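Local coordinates for protein putative glucoamylase (Bacteroides uniformis, PDB 4GL3) that probably hydrolyses glycosidic bonds in carbohydrates, as a putative glucoamylase of the six-hairpin glycosidase clan, at residues R117-A122 against Y175-P180; D123-A128 against H197-L202; K299-T304 against L341-Y346. One frame throughout, in Å; residues are numbered along the deposited sequence.

Contacts 1 and 2 adjoin on one side of the chain's centre, and their first segments run on directly, 117-122 into 123-128: a loop and short strand lead into helix 124-140, with the backbone of W176 hydrogen-bonded to that of I124 where they meet. Contact 1 lies farther out, partly buried, and is mostly polar, with weak backbone bonds, carboxylates and a serine hydroxyl. Contact 2, about 11 Å from the chain's centre, is fully buried, and the side chains that meet between its two helices are all apolar. Contact 3 stands across the centre, its middle about 36 Å from that of contact 1, and binds a loop to a helix through a salt bridge and aromatic packing.

Contact 1 (R117-A122 against Y175-P180); sequences RKDDGA and YWHWSP
D119 and H177 meet with their flat groups nearly upright to each other, carboxylate and imidazole planes 76° apart. D119 OD1 comes obliquely to the ring, 3.4 Å from H177 CD2, while W176 CD1 lies over one face of the same imidazole, toward its rim. At W178 the backbone N of P180 lies over one face of the indole, toward its rim, and the rings of F166 and H98 meet it edge-to-face. These rings belong to, or lie beside, a minimal two-stranded antiparallel sheet, in which A122 and W178 form a hydrogen-bonded pair in the mainly helical fold of this probable six-hairpin glycosidase. Both bonds of the pair are weak: A122 N reaches W178 O at 2.8 Å but with a bent N-H, and W178 N reaches A122 O at 3.3 Å. Each carbonyl also receives a CA-H, G121 CA standing 3.4 Å from W178 O and H177 CA 3.3 Å from A122 O, which adds to the thin backbone join. H177 NE2 hydrogen-bonds a glycerol, probably from the crystallisation liquor, so this polar edge may line a pocket. Within the loop, D120 places its CG between its own N and carbonyl carbon (chi1 64°), carrying the carboxylate to S179. S179 OG takes the backbone N-H groups of N181 and N182 and also donates to D120 OD1, though the modelled separation of S179 OG and D120 OD1, 2.4 Å, is very short and its exact value doubtful.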
loop_
_atom_site.group_PDB
_atom_site.type_symbol
_atom_site.label_atom_id
_atom_site.label_comp_id
_atom_site.label_asym_id
_atom_site.label_seq_id
_atom_site.Cartn_x
_atom_site.Cartn_y
_atom_site.Cartn_z
ATOM N N ARG A 117 14.660 17.423 5.381
ATOM C CA ARG A 117 15.909 18.094 5.041
ATOM C C ARG A 117 16.927 17.240 4.295
ATOM O O ARG A 117 17.480 17.694 3.306
ATOM C CB ARG A 117 16.506 18.719 6.277
ATOM C CG ARG A 117 17.742 19.596 6.017
ATOM C CD ARG A 117 18.022 20.480 7.208
ATOM N NE ARG A 117 19.201 21.339 6.999
ATOM C CZ ARG A 117 20.384 21.204 7.577
ATOM N NH1 ARG A 117 20.610 20.246 8.479
ATOM N NH2 ARG A 117 21.341 22.079 7.308
ATOM N N LYS A 118 17.182 16.025 4.773
ATOM C CA LYS A 118 18.149 15.140 4.162
ATOM C C LYS A 118 17.502 14.050 3.277
ATOM O O LYS A 118 18.206 13.224 2.711
ATOM C CB LYS A 118 18.985 14.505 5.246
ATOM C CG LYS A 118 19.809 15.491 6.084
ATOM C CD LYS A 118 20.970 14.808 6.770
ATOM C CE LYS A 118 21.779 15.793 7.618
ATOM N NZ LYS A 118 22.884 15.147 8.373
ATOM N N ASP A 119 16.156 14.034 3.192
ATOM C CA ASP A 119 15.396 13.058 2.359
ATOM C C ASP A 119 14.919 13.759 1.091
ATOM O O ASP A 119 13.748 14.149 0.954
ATOM C CB ASP A 119 14.209 12.501 3.151
ATOM C CG ASP A 119 13.419 11.409 2.412
ATOM O OD1 ASP A 119 13.769 11.007 1.263
ATOM O OD2 ASP A 119 12.449 10.930 3.068
ATOM N N ASP A 120 15.840 13.906 0.157
ATOM C CA ASP A 120 15.614 14.681 -1.059
ATOM C C ASP A 120 16.087 13.976 -2.298
ATOM O O ASP A 120 16.402 14.623 -3.312
ATOM C CB ASP A 120 16.346 16.041 -0.932
ATOM C CG ASP A 120 17.900 15.890 -0.831
ATOM O OD1 ASP A 120 18.388 14.738 -0.667
ATOM O OD2 ASP A 120 18.585 16.941 -0.946
ATOM N N GLY A 121 16.211 12.658 -2.206
ATOM C CA GLY A 121 16.583 11.818 -3.324
ATOM C C GLY A 121 15.649 10.633 -3.463
ATOM O O GLY A 121 14.456 10.764 -3.291
ATOM N N ALA A 122 16.228 9.473 -3.752
ATOM C CA ALA A 122 15.496 8.236 -3.882
ATOM C C ALA A 122 14.846 7.838 -2.539
ATOM O O ALA A 122 15.440 8.004 -1.451
ATOM C CB ALA A 122 16.405 7.092 -4.380
ATOM N N TYR A 175 18.818 -0.317 2.259
ATOM C CA TYR A 175 18.636 0.994 2.821
ATOM C C TYR A 175 17.477 1.678 2.101
ATOM O O TYR A 175 17.300 1.516 0.891
ATOM C CB TYR A 175 19.953 1.830 2.716
ATOM C CG TYR A 175 20.982 1.346 3.702
ATOM C CD1 TYR A 175 21.807 0.239 3.396
ATOM C CD2 TYR A 175 21.110 1.944 4.960
ATOM C CE1 TYR A 175 22.728 -0.242 4.306
ATOM C CE2 TYR A 175 22.009 1.456 5.900
ATOM C CZ TYR A 175 22.828 0.371 5.579
ATOM O OH TYR A 175 23.710 -0.124 6.504
ATOM N N TRP A 176 16.741 2.469 2.878
ATOM C CA TRP A 176 15.480 3.101 2.485
ATOM C C TRP A 176 15.709 4.258 1.475
ATOM O O TRP A 176 14.925 4.394 0.555
ATOM C CB TRP A 176 14.733 3.594 3.731
ATOM C CG TRP A 176 13.270 3.954 3.606
ATOM C CD1 TRP A 176 12.673 4.846 2.722
ATOM C CD2 TRP A 176 12.223 3.464 4.428
ATOM N NE1 TRP A 176 11.334 4.914 2.953
ATOM C CE2 TRP A 176 11.021 4.070 3.986
ATOM C CE3 TRP A 176 12.187 2.589 5.496
ATOM C CZ2 TRP A 176 9.777 3.782 4.557
ATOM C CZ3 TRP A 176 10.939 2.309 6.098
ATOM C CH2 TRP A 176 9.759 2.907 5.618
ATOM N N HIS A 177 16.780 5.038 1.652
ATOM C CA HIS A 177 16.993 6.276 0.934
ATOM C C HIS A 177 18.423 6.339 0.363
ATOM O O HIS A 177 19.365 5.644 0.820
ATOM C CB HIS A 177 16.835 7.504 1.826
ATOM C CG HIS A 177 15.691 7.452 2.790
ATOM N ND1 HIS A 177 15.804 6.879 4.042
ATOM C CD2 HIS A 177 14.447 8.010 2.728
ATOM C CE1 HIS A 177 14.657 7.054 4.690
ATOM N NE2 HIS A 177 13.814 7.724 3.907
ATOM N N TRP A 178 18.557 7.194 -0.647
ATOM C CA TRP A 178 19.859 7.714 -1.105
ATOM C C TRP A 178 19.656 9.079 -1.738
ATOM O O TRP A 178 18.639 9.328 -2.417
ATOM C CB TRP A 178 20.540 6.803 -2.126
ATOM C CG TRP A 178 21.831 7.356 -2.584
ATOM C CD1 TRP A 178 23.039 7.209 -1.955
ATOM C CD2 TRP A 178 22.085 8.176 -3.752
ATOM N NE1 TRP A 178 23.999 7.880 -2.638
ATOM C CE2 TRP A 178 23.455 8.463 -3.757
ATOM C CE3 TRP A 178 21.293 8.668 -4.777
ATOM C CZ2 TRP A 178 24.075 9.274 -4.766
ATOM C CZ3 TRP A 178 21.892 9.478 -5.787
ATOM C CH2 TRP A 178 23.284 9.781 -5.738
ATOM N N SER A 179 20.624 9.963 -1.496
ATOM C CA SER A 179 20.554 11.340 -1.944
ATOM C C SER A 179 21.830 11.817 -2.632
ATOM O O SER A 179 22.921 11.505 -2.191
ATOM C CB SER A 179 20.297 12.257 -0.741
ATOM O OG SER A 179 20.486 13.618 -1.107
ATOM N N PRO A 180 21.694 12.572 -3.729
ATOM C CA PRO A 180 22.856 13.163 -4.353
ATOM C C PRO A 180 23.522 14.204 -3.476
ATOM O O PRO A 180 24.715 14.469 -3.656
ATOM C CB PRO A 180 22.295 13.809 -5.625
ATOM C CG PRO A 180 20.841 14.036 -5.348
ATOM C CD PRO A 180 20.448 12.911 -4.434
#

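Contact 2 (D123-A128 against H197-L202); sequences DIVESA and HIVYIL
I198 begins the contact with its CG2 branch, which lies 4.0 Å from A128 CB and covers one flank of that small methyl. V199 follows and faces helix 124-140 with both branches. Its CG1, anti to the backbone N (chi1 -176°), meets I124 CD1 at 3.7 Å, the two side chains crossing at about a right angle. Its CG2 settles between V125 CA (3.9 Å) and the A128 CB methyl (3.7 Å), so that one valine wedges among three residues of the first turn and a half. One turn on, L202 brings CD1 over the end of the patch, 3.4 Å from A128 O and also against A128 CB. A128 sits at the closest backbone approach, its CA 5.5 Å from V199 CA; the short-segment axes come within 9.0 Å at 75°. The helices cross steeply, and the side chains that meet are all apolar, though L202 and V199 also press on the other helix's backbone. The start of helix 124-140 is set by D123 as N-cap: its OD1 accepts E126 N at 2.9 Å in a nearly straight bond (177°) and V125 N in a weak one. D123 O is gripped from opposite faces of its plane by S127 N and S127 OG. Around this pair, I198 and L202 also rest on F400 of helix 395-401, and L202 reaches F131 and L135 farther along helix 124-140. Y200 of helix 197-205 packs instead on helix 213-220, while short strand 122-123 leads into helix 124-140 beside strand 177-178.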
loop_
_atom_site.group_PDB
_atom_site.type_symbol
_atom_site.label_atom_id
_atom_site.label_comp_id
_atom_site.label_asym_id
_atom_site.label_seq_id
_atom_site.Cartn_x
_atom_site.Cartn_y
_atom_site.Cartn_z
ATOM N N ASP A 123 13.618 7.327 -2.669
ATOM C CA ASP A 123 12.912 6.577 -1.608
ATOM C C ASP A 123 12.515 5.247 -2.210
ATOM O O ASP A 123 11.617 5.166 -3.117
ATOM C CB ASP A 123 11.693 7.354 -1.112
ATOM C CG ASP A 123 10.943 6.637 -0.009
ATOM O OD1 ASP A 123 10.830 5.375 -0.074
ATOM O OD2 ASP A 123 10.546 7.323 0.951
ATOM N N ILE A 124 13.213 4.179 -1.822
ATOM C CA ILE A 124 12.980 2.929 -2.520
ATOM C C ILE A 124 11.750 2.171 -2.051
ATOM O O ILE A 124 11.305 1.234 -2.759
ATOM C CB ILE A 124 14.199 1.970 -2.575
ATOM C CG1 ILE A 124 14.494 1.320 -1.225
ATOM C CG2 ILE A 124 15.427 2.719 -3.107
ATOM C CD1 ILE A 124 15.544 0.198 -1.399
ATOM N N VAL A 125 11.217 2.525 -0.877
ATOM C CA VAL A 125 9.979 1.889 -0.398
ATOM C C VAL A 125 8.833 2.459 -1.240
ATOM O O VAL A 125 8.048 1.719 -1.818
ATOM C CB VAL A 125 9.741 2.103 1.115
ATOM C CG1 VAL A 125 8.334 1.586 1.488
ATOM C CG2 VAL A 125 10.866 1.418 1.943
ATOM N N GLU A 126 8.792 3.778 -1.382
ATOM C CA GLU A 126 7.765 4.408 -2.225
ATOM C C GLU A 126 7.923 3.906 -3.666
ATOM O O GLU A 126 6.949 3.596 -4.375
ATOM C CB GLU A 126 7.889 5.927 -2.177
ATOM C CG GLU A 126 7.717 6.501 -0.784
ATOM C CD GLU A 126 6.282 6.497 -0.303
ATOM O OE1 GLU A 126 5.389 6.723 -1.169
ATOM O OE2 GLU A 126 6.074 6.306 0.918
ATOM N N SER A 127 9.158 3.768 -4.109
ATOM C CA SER A 127 9.353 3.339 -5.510
ATOM C C SER A 127 8.914 1.884 -5.695
ATOM O O SER A 127 8.400 1.520 -6.745
ATOM C CB SER A 127 10.827 3.483 -5.929
ATOM O OG SER A 127 11.179 4.847 -6.055
ATOM N N ALA A 128 9.128 1.050 -4.660
ATOM C CA ALA A 128 8.717 -0.362 -4.678
ATOM C C ALA A 128 7.175 -0.464 -4.781
ATOM O O ALA A 128 6.667 -1.317 -5.491
ATOM C CB ALA A 128 9.232 -1.114 -3.441
ATOM N N HIS A 197 8.024 -5.338 3.049
ATOM C CA HIS A 197 8.414 -6.680 2.579
ATOM C C HIS A 197 8.717 -6.723 1.063
ATOM O O HIS A 197 9.700 -7.372 0.584
ATOM C CB HIS A 197 7.289 -7.671 2.942
ATOM C CG HIS A 197 7.693 -9.109 2.943
ATOM N ND1 HIS A 197 6.767 -10.122 3.078
ATOM C CD2 HIS A 197 8.906 -9.710 2.852
ATOM C CE1 HIS A 197 7.398 -11.288 3.075
ATOM N NE2 HIS A 197 8.697 -11.065 2.961
ATOM N N ILE A 198 7.881 -6.006 0.320
ATOM C CA ILE A 198 7.900 -6.021 -1.138
ATOM C C ILE A 198 9.203 -5.464 -1.708
ATOM O O ILE A 198 9.594 -5.806 -2.847
ATOM C CB ILE A 198 6.672 -5.245 -1.736
ATOM C CG1 ILE A 198 6.460 -5.566 -3.203
ATOM C CG2 ILE A 198 6.830 -3.736 -1.618
ATOM C CD1 ILE A 198 5.791 -6.866 -3.443
ATOM N N VAL A 199 9.871 -4.598 -0.949
ATOM C CA VAL A 199 11.149 -4.101 -1.383
ATOM C C VAL A 199 12.168 -5.233 -1.577
ATOM O O VAL A 199 12.920 -5.236 -2.558
ATOM C CB VAL A 199 11.721 -3.029 -0.396
ATOM C CG1 VAL A 199 13.034 -2.459 -0.950
ATOM C CG2 VAL A 199 10.678 -1.927 -0.168
ATOM N N TYR A 200 12.198 -6.184 -0.641
ATOM C CA TYR A 200 13.116 -7.324 -0.734
ATOM C C TYR A 200 12.692 -8.303 -1.812
ATOM O O TYR A 200 13.552 -8.829 -2.527
ATOM C CB TYR A 200 13.250 -8.052 0.603
ATOM C CG TYR A 200 14.118 -7.285 1.579
ATOM C CD1 TYR A 200 13.588 -6.244 2.370
ATOM C CD2 TYR A 200 15.486 -7.543 1.678
ATOM C CE1 TYR A 200 14.405 -5.501 3.230
ATOM C CE2 TYR A 200 16.300 -6.800 2.539
ATOM C CZ TYR A 200 15.774 -5.784 3.308
ATOM O OH TYR A 200 16.615 -5.067 4.182
ATOM N N ILE A 201 11.377 -8.530 -1.952
ATOM C CA ILE A 201 10.876 -9.418 -3.013
ATOM C C ILE A 201 11.224 -8.854 -4.404
ATOM O O ILE A 201 11.716 -9.586 -5.236
ATOM C CB ILE A 201 9.332 -9.643 -2.943
ATOM C CG1 ILE A 201 8.847 -10.157 -1.579
ATOM C CG2 ILE A 201 8.836 -10.519 -4.085
ATOM C CD1 ILE A 201 9.655 -11.222 -0.995
ATOM N N LEU A 202 10.987 -7.553 -4.641
ATOM C CA LEU A 202 11.339 -6.953 -5.934
ATOM C C LEU A 202 12.862 -6.954 -6.131
ATOM O O LEU A 202 13.369 -7.266 -7.228
ATOM C CB LEU A 202 10.778 -5.539 -6.072
ATOM C CG LEU A 202 9.228 -5.415 -6.132
ATOM C CD1 LEU A 202 8.741 -3.969 -6.145
ATOM C CD2 LEU A 202 8.706 -6.175 -7.331
#

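Contact 3 (K299-T304 against L341-Y346); sequences KCWGLT and LEAMRY
K299 lays its aliphatic chain across the phenol ring of Y346 at about a right angle, a CH-pi contact in which CB stands over one face, 4.2 Å from the ring centroid. This fastens an irregular loop onto helix 337-349 in the mainly helical fold of the family. Beyond the ring the lysine chain bends at its last torsion (chi4 -49°), bringing NZ to E342, whose extended side chain it crosses. The resulting salt bridge, K299 NZ to E342 OE2 at 3.1 Å, uses the anti lone pair of OE2, the one turned from the other oxygen. A water that donates to E342 O at 2.6 Å makes only a weak bond with K299 NZ, a loose water link from the lysine to the helix backbone. C300 comes to Y346 obliquely: its CB is 3.8 Å from CE2 of the ring, and its sulfur makes a sulfur-aromatic contact 65° off the ring normal. W301 turns its indole toward the preceding turn of the helix, where NE1 hydrogen-bonds Y339 O, and the side chain touches A329 of helix 326-331 and T279, R283 and C286 of helix 271-288. W301 NE1 also lies 3.9 Å from A343 CB, which meets the indole obliquely. Between these side chains the loop backbone comes close, K299 O receiving the CA-H of A343 at 3.4 Å from A343 CA.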
loop_
_atom_site.group_PDB
_atom_site.type_symbol
_atom_site.label_atom_id
_atom_site.label_comp_id
_atom_site.label_asym_id
_atom_site.label_seq_id
_atom_site.Cartn_x
_atom_site.Cartn_y
_atom_site.Cartn_z
ATOM N N LYS A 299 -18.265 -2.948 15.834
ATOM C CA LYS A 299 -18.708 -2.164 14.686
ATOM C C LYS A 299 -17.693 -1.106 14.345
ATOM O O LYS A 299 -17.720 -0.555 13.271
ATOM C CB LYS A 299 -20.052 -1.510 15.009
ATOM C CG LYS A 299 -21.143 -2.543 15.217
ATOM C CD LYS A 299 -22.518 -2.023 14.847
ATOM C CE LYS A 299 -23.538 -3.159 14.824
ATOM N NZ LYS A 299 -23.011 -4.317 14.030
ATOM N N CYS A 300 -16.782 -0.837 15.267
ATOM C CA CYS A 300 -15.935 0.319 15.175
ATOM C C CYS A 300 -14.535 -0.038 15.682
ATOM O O CYS A 300 -14.229 0.103 16.869
ATOM C CB CYS A 300 -16.579 1.429 15.988
ATOM S SG CYS A 300 -15.802 3.008 15.745
ATOM N N TRP A 301 -13.726 -0.558 14.757
ATOM C CA TRP A 301 -12.366 -1.019 15.030
ATOM C C TRP A 301 -11.470 -0.686 13.865
ATOM O O TRP A 301 -11.954 -0.416 12.759
ATOM C CB TRP A 301 -12.324 -2.532 15.265
ATOM C CG TRP A 301 -12.755 -3.395 14.104
ATOM C CD1 TRP A 301 -14.033 -3.740 13.775
ATOM C CD2 TRP A 301 -11.907 -4.052 13.131
ATOM N NE1 TRP A 301 -14.038 -4.560 12.662
ATOM C CE2 TRP A 301 -12.752 -4.759 12.245
ATOM C CE3 TRP A 301 -10.530 -4.090 12.913
ATOM C CZ2 TRP A 301 -12.263 -5.508 11.189
ATOM C CZ3 TRP A 301 -10.050 -4.816 11.858
ATOM C CH2 TRP A 301 -10.911 -5.517 11.007
ATOM N N GLY A 302 -10.163 -0.713 14.138
ATOM C CA GLY A 302 -9.134 -0.570 13.121
ATOM C C GLY A 302 -8.225 0.593 13.453
ATOM O O GLY A 302 -8.602 1.756 13.266
ATOM N N LEU A 303 -7.019 0.271 13.926
ATOM C CA LEU A 303 -5.981 1.266 14.240
ATOM C C LEU A 303 -4.784 1.171 13.273
ATOM O O LEU A 303 -4.166 0.106 13.102
ATOM C CB LEU A 303 -5.496 1.069 15.683
ATOM C CG LEU A 303 -6.537 1.167 16.803
ATOM C CD1 LEU A 303 -5.906 0.788 18.141
ATOM C CD2 LEU A 303 -7.171 2.552 16.840
ATOM N N THR A 304 -4.479 2.301 12.635
ATOM C CA THR A 304 -3.342 2.429 11.745
ATOM C C THR A 304 -2.911 3.917 11.654
ATOM O O THR A 304 -3.576 4.814 12.195
ATOM C CB THR A 304 -3.688 1.864 10.372
ATOM O OG1 THR A 304 -2.499 1.682 9.613
ATOM C CG2 THR A 304 -4.671 2.786 9.580
ATOM N N LEU A 341 -16.762 -6.044 6.709
ATOM C CA LEU A 341 -18.064 -5.603 6.222
ATOM C C LEU A 341 -18.942 -4.971 7.327
ATOM O O LEU A 341 -19.736 -4.064 7.053
ATOM C CB LEU A 341 -18.804 -6.742 5.475
ATOM C CG LEU A 341 -18.215 -7.023 4.084
ATOM C CD1 LEU A 341 -18.580 -8.419 3.577
ATOM C CD2 LEU A 341 -18.646 -5.944 3.101
ATOM N N GLU A 342 -18.817 -5.458 8.558
ATOM C CA GLU A 342 -19.574 -4.923 9.698
ATOM C C GLU A 342 -19.136 -3.449 9.973
ATOM O O GLU A 342 -19.970 -2.550 10.179
ATOM C CB GLU A 342 -19.328 -5.804 10.928
ATOM C CG GLU A 342 -20.126 -5.470 12.163
ATOM C CD GLU A 342 -20.073 -6.583 13.214
ATOM O OE1 GLU A 342 -19.189 -7.479 13.144
ATOM O OE2 GLU A 342 -20.935 -6.576 14.113
ATOM N N ALA A 343 -17.831 -3.211 9.936
ATOM C CA ALA A 343 -17.262 -1.877 10.159
ATOM C C ALA A 343 -17.644 -0.959 9.000
ATOM O O ALA A 343 -18.024 0.192 9.211
ATOM C CB ALA A 343 -15.734 -1.964 10.294
HETATM N N MSE A 344 -17.574 -1.489 7.779
HETATM C CA MSE A 344 -17.936 -0.730 6.585
HETATM C C MSE A 344 -19.366 -0.216 6.670
HETATM O O MSE A 344 -19.642 0.946 6.384
HETATM C CB MSE A 344 -17.778 -1.579 5.330
HETATM C CG MSE A 344 -17.755 -0.768 4.024
HETATM SE SE MSE A 344 -17.685 -1.920 2.408
HETATM C CE MSE A 344 -15.982 -2.773 2.699
ATOM N N ARG A 345 -20.285 -1.084 7.069
ATOM C CA ARG A 345 -21.681 -0.718 7.106
ATOM C C ARG A 345 -21.937 0.305 8.213
ATOM O O ARG A 345 -22.765 1.207 8.038
ATOM C CB ARG A 345 -22.582 -1.953 7.275
ATOM C CG ARG A 345 -24.073 -1.671 7.105
ATOM C CD ARG A 345 -24.879 -2.969 7.016
ATOM N NE ARG A 345 -24.559 -3.721 5.801
ATOM C CZ ARG A 345 -25.083 -3.485 4.598
ATOM N NH1 ARG A 345 -25.981 -2.511 4.428
ATOM N NH2 ARG A 345 -24.705 -4.232 3.558
ATOM N N TYR A 346 -21.248 0.161 9.338
ATOM C CA TYR A 346 -21.381 1.103 10.452
ATOM C C TYR A 346 -20.857 2.498 10.034
ATOM O O TYR A 346 -21.508 3.522 10.303
ATOM C CB TYR A 346 -20.636 0.579 11.692
ATOM C CG TYR A 346 -20.600 1.579 12.845
ATOM C CD1 TYR A 346 -21.726 1.817 13.635
ATOM C CD2 TYR A 346 -19.440 2.288 13.127
ATOM C CE1 TYR A 346 -21.680 2.723 14.686
ATOM C CE2 TYR A 346 -19.391 3.199 14.160
ATOM C CZ TYR A 346 -20.503 3.417 14.917
ATOM O OH TYR A 346 -20.411 4.322 15.921
HETATM O O HOH W 1 -22.484 -2.811 10.919
#